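Local coordinates for ORC1-type DNA replication protein 2 (PDB 1W5T) that binds DNA and ATP and takes part in regulating archaeal DNA replication, combining an AAA+ ATPase domain with a C-terminal winged-helix domain, at residues K88-Y101 with L106-A120. Sequence-based numbering, arbitrary orientation.
Sequences KQAYVNAFNAPNLY and LIVRQTGYPIQVRGA
Strand 88-93 and helix 106-111, whose side chains V92 and I107 touch, run roughly antiparallel, the axes 7.8 Å apart at closest approach and their directions 144° from each other. K88, A90 and V92, alternate residues of the strand, all point their CB toward the helix. V92 and I107 pack tightly at about a right angle, CG2 of V92 lying 3.4 Å from CG1 of I107; with CG1 anti to the backbone N (chi1 -172°), V92 turns its other methyl to I107 and sets CG1 near L106 CD1. A97 CB reaches the same L106 methyl from the loop, while A90 CB meets I107 CG2 at 4.1 Å. At the helix C-terminus, a lysine chain bent at chi2, chi3 and chi4 carries K88 NZ to T111 O (2.8 Å), in the carbonyl plane and on a lone pair. K88 CE also lies 3.5 Å from Y113 OH, a hydroxyl that hydrogen-bonds to H138. Farther along, Y101 OH donates to V117 O over 2.8 Å, 60° out of the carbonyl plane; A120 N reaches this oxygen from the opposite face, closing the type II turn V117-A120. The edge of the Y101 ring also meets A120 O, 3.2 Å from CD1. A phenylalanine in place of Y101 would probably keep part of the ring's packing on V117 CG2 but leave V117 O without its hydroxyl donor, tying the turn less firmly to the helix start. Y91 faces the other way, toward T66 of the ATP site, and its OH bonds to D145. Backbone hydrogen bonds join 88-93, the outermost strand, to strand 139-145; the helix lies over both, I107 and T111 also touching V142 and L140, in the parallel five-stranded sheet with the 2-3-4-1-5 order of an AAA+ P-loop ATPase core.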
ATOM      1  N   LYS A  88      16.926  11.800 -12.170  1.00 14.81           N
ATOM      2  CA  LYS A  88      16.275  12.440 -11.065  1.00 15.69           C
ATOM      3  C   LYS A  88      15.063  11.657 -10.670  1.00 14.94           C
ATOM      4  O   LYS A  88      14.495  10.921 -11.461  1.00 13.72           O
ATOM      5  CB  LYS A  88      15.865  13.893 -11.387  1.00 16.93           C
ATOM      6  CG  LYS A  88      16.353  14.464 -12.731  1.00 19.53           C
ATOM      7  CD  LYS A  88      17.220  15.722 -12.538  1.00 18.78           C
ATOM      8  CE  LYS A  88      16.430  16.967 -11.996  1.00 16.65           C
ATOM      9  NZ  LYS A  88      17.240  17.705 -10.882  1.00 14.17           N
ATOM     10  N   GLN A  89      14.682  11.840  -9.416  1.00 15.37           N
ATOM     11  CA  GLN A  89      13.595  11.103  -8.785  1.00 15.62           C
ATOM     12  C   GLN A  89      12.530  12.103  -8.360  1.00 15.43           C
ATOM     13  O   GLN A  89      12.836  13.170  -7.854  1.00 15.02           O
ATOM     14  CB  GLN A  89      14.138  10.317  -7.590  1.00 16.57           C
ATOM     15  CG  GLN A  89      15.582   9.723  -7.838  1.00 19.45           C
ATOM     16  CD  GLN A  89      16.314   9.189  -6.585  1.00 24.82           C
ATOM     17  OE1 GLN A  89      15.758   8.427  -5.790  1.00 28.67           O
ATOM     18  NE2 GLN A  89      17.581   9.556  -6.448  1.00 25.56           N
ATOM     19  N   ALA A  90      11.266  11.798  -8.596  1.00 14.26           N
ATOM     20  CA  ALA A  90      10.279  12.693  -8.062  1.00 14.50           C
ATOM     21  C   ALA A  90       9.260  11.803  -7.435  1.00 14.37           C
ATOM     22  O   ALA A  90       8.942  10.760  -7.991  1.00 14.84           O
ATOM     23  CB  ALA A  90       9.649  13.607  -9.144  1.00 13.76           C
ATOM     24  N   TYR A  91       8.764  12.215  -6.276  1.00 13.59           N
ATOM     25  CA  TYR A  91       7.821  11.421  -5.525  1.00 13.40           C
ATOM     26  C   TYR A  91       6.563  12.227  -5.294  1.00 14.28           C
ATOM     27  O   TYR A  91       6.595  13.327  -4.787  1.00 14.25           O
ATOM     28  CB  TYR A  91       8.410  10.909  -4.193  1.00 12.74           C
ATOM     29  CG  TYR A  91       7.394  10.154  -3.371  1.00 10.72           C
ATOM     30  CD1 TYR A  91       7.086   8.800  -3.639  1.00  8.92           C
ATOM     31  CD2 TYR A  91       6.713  10.800  -2.377  1.00  7.62           C
ATOM     32  CE1 TYR A  91       6.103   8.118  -2.878  1.00  9.61           C
ATOM     33  CE2 TYR A  91       5.719  10.182  -1.660  1.00  9.92           C
ATOM     34  CZ  TYR A  91       5.423   8.850  -1.878  1.00 11.05           C
ATOM     35  OH  TYR A  91       4.459   8.304  -1.090  1.00  9.15           O
ATOM     36  N   VAL A  92       5.442  11.677  -5.703  1.00 15.20           N
ATOM     37  CA  VAL A  92       4.178  12.327  -5.469  1.00 16.71           C
ATOM     38  C   VAL A  92       3.184  11.370  -4.870  1.00 17.64           C
ATOM     39  O   VAL A  92       2.915  10.316  -5.438  1.00 15.90           O
ATOM     40  CB  VAL A  92       3.568  12.853  -6.803  1.00 17.35           C
ATOM     41  CG1 VAL A  92       2.349  13.713  -6.524  1.00 15.14           C
ATOM     42  CG2 VAL A  92       4.659  13.616  -7.620  1.00 17.04           C
ATOM     43  N   ASN A  93       2.654  11.762  -3.716  1.00 19.46           N
ATOM     44  CA  ASN A  93       1.525  11.096  -3.116  1.00 21.73           C
ATOM     45  C   ASN A  93       0.218  11.748  -3.614  1.00 23.83           C
ATOM     46  O   ASN A  93      -0.084  12.893  -3.263  1.00 23.77           O
ATOM     47  CB  ASN A  93       1.592  11.203  -1.602  1.00 21.13           C
ATOM     48  CG  ASN A  93       0.561  10.324  -0.929  1.00 22.17           C
ATOM     49  OD1 ASN A  93      -0.549  10.147  -1.458  1.00 21.39           O
ATOM     50  ND2 ASN A  93       0.933   9.716   0.206  1.00 21.32           N
ATOM     51  N   ALA A  94      -0.554  11.004  -4.398  1.00 25.99           N
ATOM     52  CA  ALA A  94      -1.674  11.570  -5.135  1.00 28.91           C
ATOM     53  C   ALA A  94      -2.923  11.849  -4.294  1.00 31.39           C
ATOM     54  O   ALA A  94      -3.860  12.483  -4.774  1.00 31.53           O
ATOM     55  CB  ALA A  94      -2.012  10.699  -6.312  1.00 28.84           C
ATOM     56  N   PHE A  95      -2.934  11.375  -3.048  1.00 34.27           N
ATOM     57  CA  PHE A  95      -3.877  11.856  -2.032  1.00 37.34           C
ATOM     58  C   PHE A  95      -3.725  13.374  -1.825  1.00 38.87           C
ATOM     59  O   PHE A  95      -4.711  14.107  -1.577  1.00 39.51           O
ATOM     60  CB  PHE A  95      -3.566  11.208  -0.677  1.00 38.01           C
ATOM     61  CG  PHE A  95      -4.366   9.982  -0.369  1.00 39.89           C
ATOM     62  CD1 PHE A  95      -5.446   9.609  -1.158  1.00 41.71           C
ATOM     63  CD2 PHE A  95      -4.017   9.184   0.727  1.00 43.12           C
ATOM     64  CE1 PHE A  95      -6.181   8.448  -0.864  1.00 44.11           C
ATOM     65  CE2 PHE A  95      -4.750   8.017   1.050  1.00 44.72           C
ATOM     66  CZ  PHE A  95      -5.837   7.648   0.249  1.00 44.20           C
ATOM     67  N   ASN A  96      -2.471  13.825  -1.916  1.00 40.28           N
ATOM     68  CA  ASN A  96      -2.066  15.194  -1.613  1.00 41.60           C
ATOM     69  C   ASN A  96      -2.198  16.169  -2.807  1.00 42.00           C
ATOM     70  O   ASN A  96      -1.616  17.273  -2.769  1.00 41.86           O
ATOM     71  CB  ASN A  96      -0.623  15.193  -1.050  1.00 42.01           C
ATOM     72  CG  ASN A  96      -0.522  14.555   0.354  1.00 44.22           C
ATOM     73  OD1 ASN A  96      -0.167  15.225   1.325  1.00 47.45           O
ATOM     74  ND2 ASN A  96      -0.821  13.251   0.455  1.00 45.79           N
ATOM     75  N   ALA A  97      -3.006  15.774  -3.818  1.00 42.17           N
ATOM     76  CA  ALA A  97      -3.123  16.457  -5.122  1.00 41.69           C
ATOM     77  C   ALA A  97      -4.423  16.179  -5.918  1.00 41.29           C
ATOM     78  O   ALA A  97      -4.468  15.224  -6.684  1.00 41.21           O
ATOM     79  CB  ALA A  97      -1.907  16.096  -5.991  1.00 41.75           C
ATOM     80  N   PRO A  98      -5.455  17.019  -5.757  1.00 41.19           N
ATOM     81  CA  PRO A  98      -6.720  16.890  -6.522  1.00 40.66           C
ATOM     82  C   PRO A  98      -6.629  16.750  -8.050  1.00 39.71           C
ATOM     83  O   PRO A  98      -7.347  15.910  -8.580  1.00 40.80           O
ATOM     84  CB  PRO A  98      -7.480  18.194  -6.189  1.00 40.84           C
ATOM     85  CG  PRO A  98      -6.441  19.088  -5.534  1.00 41.27           C
ATOM     86  CD  PRO A  98      -5.527  18.131  -4.788  1.00 40.84           C
ATOM     87  N   ASN A  99      -5.794  17.537  -8.729  1.00 37.56           N
ATOM     88  CA  ASN A  99      -5.772  17.577 -10.192  1.00 35.05           C
ATOM     89  C   ASN A  99      -4.379  17.307 -10.764  1.00 33.72           C
ATOM     90  O   ASN A  99      -3.385  17.313 -10.030  1.00 33.67           O
ATOM     91  CB  ASN A  99      -6.253  18.942 -10.676  1.00 35.07           C
ATOM     92  CG  ASN A  99      -5.684  20.076  -9.846  1.00 36.06           C
ATOM     93  OD1 ASN A  99      -4.507  20.046  -9.463  1.00 34.00           O
ATOM     94  ND2 ASN A  99      -6.524  21.078  -9.533  1.00 37.39           N
ATOM     95  N   LEU A 100      -4.318  17.077 -12.078  1.00 31.68           N
ATOM     96  CA  LEU A 100      -3.072  16.854 -12.784  1.00 30.23           C
ATOM     97  C   LEU A 100      -2.185  18.095 -12.711  1.00 29.06           C
ATOM     98  O   LEU A 100      -0.948  18.000 -12.654  1.00 29.12           O
ATOM     99  CB  LEU A 100      -3.336  16.471 -14.245  1.00 30.17           C
ATOM    100  CG  LEU A 100      -2.178  15.834 -15.032  1.00 31.65           C
ATOM    101  CD1 LEU A 100      -1.788  14.443 -14.508  1.00 32.59           C
ATOM    102  CD2 LEU A 100      -2.512  15.735 -16.517  1.00 31.09           C
ATOM    103  N   TYR A 101      -2.819  19.266 -12.708  1.00 27.05           N
ATOM    104  CA  TYR A 101      -2.068  20.497 -12.593  1.00 24.83           C
ATOM    105  C   TYR A 101      -1.241  20.480 -11.292  1.00 23.59           C
ATOM    106  O   TYR A 101      -0.084  20.893 -11.297  1.00 22.61           O
ATOM    107  CB  TYR A 101      -2.979  21.736 -12.670  1.00 24.46           C
ATOM    108  CG  TYR A 101      -2.220  23.009 -12.325  1.00 23.85           C
ATOM    109  CD1 TYR A 101      -1.604  23.776 -13.310  1.00 22.15           C
ATOM    110  CD2 TYR A 101      -2.092  23.425 -10.989  1.00 21.46           C
ATOM    111  CE1 TYR A 101      -0.886  24.940 -12.957  1.00 24.22           C
ATOM    112  CE2 TYR A 101      -1.401  24.555 -10.646  1.00 22.90           C
ATOM    113  CZ  TYR A 101      -0.802  25.306 -11.618  1.00 25.12           C
ATOM    114  OH  TYR A 101      -0.109  26.436 -11.245  1.00 27.45           O
ATOM    115  N   LEU A 106       3.987  19.768  -8.319  1.00 17.21           N
ATOM    116  CA  LEU A 106       4.769  19.028  -7.338  1.00 17.40           C
ATOM    117  C   LEU A 106       5.977  18.349  -8.019  1.00 16.96           C
ATOM    118  O   LEU A 106       7.092  18.446  -7.525  1.00 17.34           O
ATOM    119  CB  LEU A 106       3.893  18.025  -6.561  1.00 17.34           C
ATOM    120  CG  LEU A 106       2.943  18.670  -5.537  1.00 18.84           C
ATOM    121  CD1 LEU A 106       1.972  17.621  -4.977  1.00 19.72           C
ATOM    122  CD2 LEU A 106       3.655  19.441  -4.389  1.00 16.32           C
ATOM    123  N   ILE A 107       5.776  17.719  -9.170  1.00 16.98           N
ATOM    124  CA  ILE A 107       6.909  17.100  -9.861  1.00 17.75           C
ATOM    125  C   ILE A 107       8.021  18.131 -10.242  1.00 18.42           C
ATOM    126  O   ILE A 107       9.201  17.839 -10.026  1.00 17.79           O
ATOM    127  CB  ILE A 107       6.452  16.213 -11.076  1.00 17.74           C
ATOM    128  CG1 ILE A 107       5.647  14.994 -10.606  1.00 17.25           C
ATOM    129  CG2 ILE A 107       7.639  15.788 -11.917  1.00 16.61           C
ATOM    130  CD1 ILE A 107       4.798  14.364 -11.703  1.00 19.27           C
ATOM    131  N   VAL A 108       7.655  19.315 -10.783  1.00 18.58           N
ATOM    132  CA  VAL A 108       8.669  20.361 -11.060  1.00 18.98           C
ATOM    133  C   VAL A 108       9.413  20.900  -9.821  1.00 19.93           C
ATOM    134  O   VAL A 108      10.633  21.065  -9.884  1.00 20.32           O
ATOM    135  CB  VAL A 108       8.209  21.573 -12.009  1.00 19.43           C
ATOM    136  CG1 VAL A 108       6.896  21.353 -12.696  1.00 17.51           C
ATOM    137  CG2 VAL A 108       8.254  22.934 -11.290  1.00 18.82           C
ATOM    138  N   ARG A 109       8.686  21.195  -8.725  1.00 20.74           N
ATOM    139  CA  ARG A 109       9.260  21.588  -7.428  1.00 21.69           C
ATOM    140  C   ARG A 109      10.437  20.637  -7.132  1.00 20.76           C
ATOM    141  O   ARG A 109      11.558  21.074  -6.902  1.00 21.19           O
ATOM    142  CB  ARG A 109       8.196  21.476  -6.292  1.00 22.71           C
ATOM    143  CG  ARG A 109       7.396  22.770  -5.886  1.00 29.21           C
ATOM    144  CD  ARG A 109       6.664  22.738  -4.428  1.00 38.78           C
ATOM    145  NE  ARG A 109       6.412  21.385  -3.872  1.00 43.02           N
ATOM    146  CZ  ARG A 109       6.767  20.848  -2.685  1.00 43.66           C
ATOM    147  NH1 ARG A 109       6.410  19.599  -2.454  1.00 42.37           N
ATOM    148  NH2 ARG A 109       7.447  21.493  -1.745  1.00 46.37           N
ATOM    149  N   GLN A 110      10.182  19.337  -7.189  1.00 19.90           N
ATOM    150  CA  GLN A 110      11.199  18.317  -6.943  1.00 20.08           C
ATOM    151  C   GLN A 110      12.412  18.245  -7.893  1.00 19.88           C
ATOM    152  O   GLN A 110      13.484  17.873  -7.459  1.00 19.52           O
ATOM    153  CB  GLN A 110      10.552  16.946  -6.826  1.00 20.08           C
ATOM    154  CG  GLN A 110       9.937  16.766  -5.444  1.00 23.26           C
ATOM    155  CD  GLN A 110       9.194  15.494  -5.318  1.00 25.03           C
ATOM    156  OE1 GLN A 110       7.974  15.473  -5.418  1.00 29.99           O
ATOM    157  NE2 GLN A 110       9.908  14.430  -5.088  1.00 26.13           N
ATOM    158  N   THR A 111      12.254  18.599  -9.174  1.00 19.44           N
ATOM    159  CA  THR A 111      13.383  18.567 -10.094  1.00 18.09           C
ATOM    160  C   THR A 111      14.283  19.736  -9.746  1.00 18.27           C
ATOM    161  O   THR A 111      15.467  19.728 -10.057  1.00 17.47           O
ATOM    162  CB  THR A 111      12.931  18.744 -11.570  1.00 18.26           C
ATOM    163  OG1 THR A 111      12.289  20.031 -11.739  1.00 16.94           O
ATOM    164  CG2 THR A 111      11.876  17.701 -11.975  1.00 17.49           C
ATOM    165  N   GLY A 112      13.688  20.774  -9.164  1.00 18.75           N
ATOM    166  CA  GLY A 112      14.371  22.044  -8.949  1.00 18.85           C
ATOM    167  C   GLY A 112      14.494  22.937 -10.165  1.00 19.24           C
ATOM    168  O   GLY A 112      15.060  24.027 -10.060  1.00 19.60           O
ATOM    169  N   TYR A 113      14.002  22.487 -11.317  1.00 19.58           N
ATOM    170  CA  TYR A 113      14.091  23.272 -12.560  1.00 20.49           C
ATOM    171  C   TYR A 113      13.259  24.553 -12.487  1.00 21.27           C
ATOM    172  O   TYR A 113      12.157  24.577 -11.901  1.00 21.72           O
ATOM    173  CB  TYR A 113      13.616  22.448 -13.769  1.00 20.43           C
ATOM    174  CG  TYR A 113      14.460  21.247 -14.164  1.00 18.73           C
ATOM    175  CD1 TYR A 113      13.831  20.112 -14.681  1.00 18.17           C
ATOM    176  CD2 TYR A 113      15.857  21.237 -14.034  1.00 18.37           C
ATOM    177  CE1 TYR A 113      14.535  18.995 -15.061  1.00 18.56           C
ATOM    178  CE2 TYR A 113      16.621  20.102 -14.424  1.00 16.83           C
ATOM    179  CZ  TYR A 113      15.937  18.969 -14.960  1.00 18.64           C
ATOM    180  OH  TYR A 113      16.558  17.783 -15.392  1.00 13.87           O
ATOM    181  N   PRO A 114      13.750  25.641 -13.058  1.00 22.46           N
ATOM    182  CA  PRO A 114      12.999  26.896 -12.943  1.00 22.77           C
ATOM    183  C   PRO A 114      11.989  26.934 -14.067  1.00 22.55           C
ATOM    184  O   PRO A 114      12.240  27.336 -15.187  1.00 23.72           O
ATOM    185  CB  PRO A 114      14.088  27.959 -13.051  1.00 22.88           C
ATOM    186  CG  PRO A 114      15.189  27.311 -13.866  1.00 22.98           C
ATOM    187  CD  PRO A 114      14.985  25.816 -13.852  1.00 22.27           C
ATOM    188  N   ILE A 115      10.830  26.394 -13.767  1.00 22.82           N
ATOM    189  CA  ILE A 115       9.771  26.286 -14.737  1.00 22.00           C
ATOM    190  C   ILE A 115       8.618  26.997 -14.077  1.00 22.53           C
ATOM    191  O   ILE A 115       8.295  26.685 -12.962  1.00 22.36           O
ATOM    192  CB  ILE A 115       9.433  24.824 -15.000  1.00 21.48           C
ATOM    193  CG1 ILE A 115      10.426  24.226 -15.989  1.00 20.12           C
ATOM    194  CG2 ILE A 115       7.975  24.679 -15.522  1.00 18.45           C
ATOM    195  CD1 ILE A 115      10.493  22.715 -15.925  1.00 19.39           C
ATOM    196  N   GLN A 116       8.018  27.961 -14.773  1.00 23.96           N
ATOM    197  CA  GLN A 116       6.919  28.717 -14.215  1.00 24.91           C
ATOM    198  C   GLN A 116       5.676  27.942 -14.476  1.00 25.26           C
ATOM    199  O   GLN A 116       5.340  27.594 -15.602  1.00 25.94           O
ATOM    200  CB  GLN A 116       6.824  30.127 -14.785  1.00 24.95           C
ATOM    201  CG  GLN A 116       5.674  30.957 -14.167  1.00 28.76           C
ATOM    202  CD  GLN A 116       5.739  31.142 -12.629  1.00 31.42           C
ATOM    203  OE1 GLN A 116       6.374  32.081 -12.136  1.00 35.08           O
ATOM    204  NE2 GLN A 116       5.090  30.244 -11.887  1.00 28.43           N
ATOM    205  N   VAL A 117       5.014  27.653 -13.385  1.00 26.53           N
ATOM    206  CA  VAL A 117       3.786  26.871 -13.350  1.00 26.99           C
ATOM    207  C   VAL A 117       2.510  27.722 -13.186  1.00 26.47           C
ATOM    208  O   VAL A 117       1.428  27.219 -13.421  1.00 26.47           O
ATOM    209  CB  VAL A 117       3.907  25.810 -12.216  1.00 27.33           C
ATOM    210  CG1 VAL A 117       3.790  26.459 -10.829  1.00 26.13           C
ATOM    211  CG2 VAL A 117       2.925  24.705 -12.413  1.00 28.35           C
ATOM    212  N   ARG A 118       2.640  28.991 -12.790  1.00 26.96           N
ATOM    213  CA  ARG A 118       1.489  29.917 -12.691  1.00 27.99           C
ATOM    214  C   ARG A 118       0.714  29.862 -13.990  1.00 27.21           C
ATOM    215  O   ARG A 118       1.273  30.099 -15.055  1.00 27.17           O
ATOM    216  CB  ARG A 118       1.928  31.367 -12.497  1.00 28.31           C
ATOM    217  CG  ARG A 118       2.307  31.774 -11.083  1.00 33.48           C
ATOM    218  CD  ARG A 118       2.872  33.272 -10.923  1.00 37.90           C
ATOM    219  NE  ARG A 118       2.182  33.994  -9.846  1.00 39.72           N
ATOM    220  CZ  ARG A 118       2.363  33.771  -8.548  1.00 41.54           C
ATOM    221  NH1 ARG A 118       3.234  32.862  -8.150  1.00 43.93           N
ATOM    222  NH2 ARG A 118       1.686  34.462  -7.636  1.00 41.58           N
ATOM    223  N   GLY A 119      -0.554  29.508 -13.924  1.00 26.40           N
ATOM    224  CA  GLY A 119      -1.377  29.593 -15.112  1.00 26.84           C
ATOM    225  C   GLY A 119      -1.020  28.685 -16.278  1.00 27.23           C
ATOM    226  O   GLY A 119      -1.621  28.811 -17.362  1.00 27.33           O
ATOM    227  N   ALA A 120      -0.069  27.765 -16.090  1.00 26.66           N
ATOM    228  CA  ALA A 120       0.271  26.847 -17.178  1.00 26.65           C
ATOM    229  C   ALA A 120      -0.636  25.613 -17.157  1.00 26.80           C
ATOM    230  O   ALA A 120      -0.773  24.966 -16.124  1.00 26.15           O
ATOM    231  CB  ALA A 120       1.769  26.424 -17.122  1.00 26.92           C
TER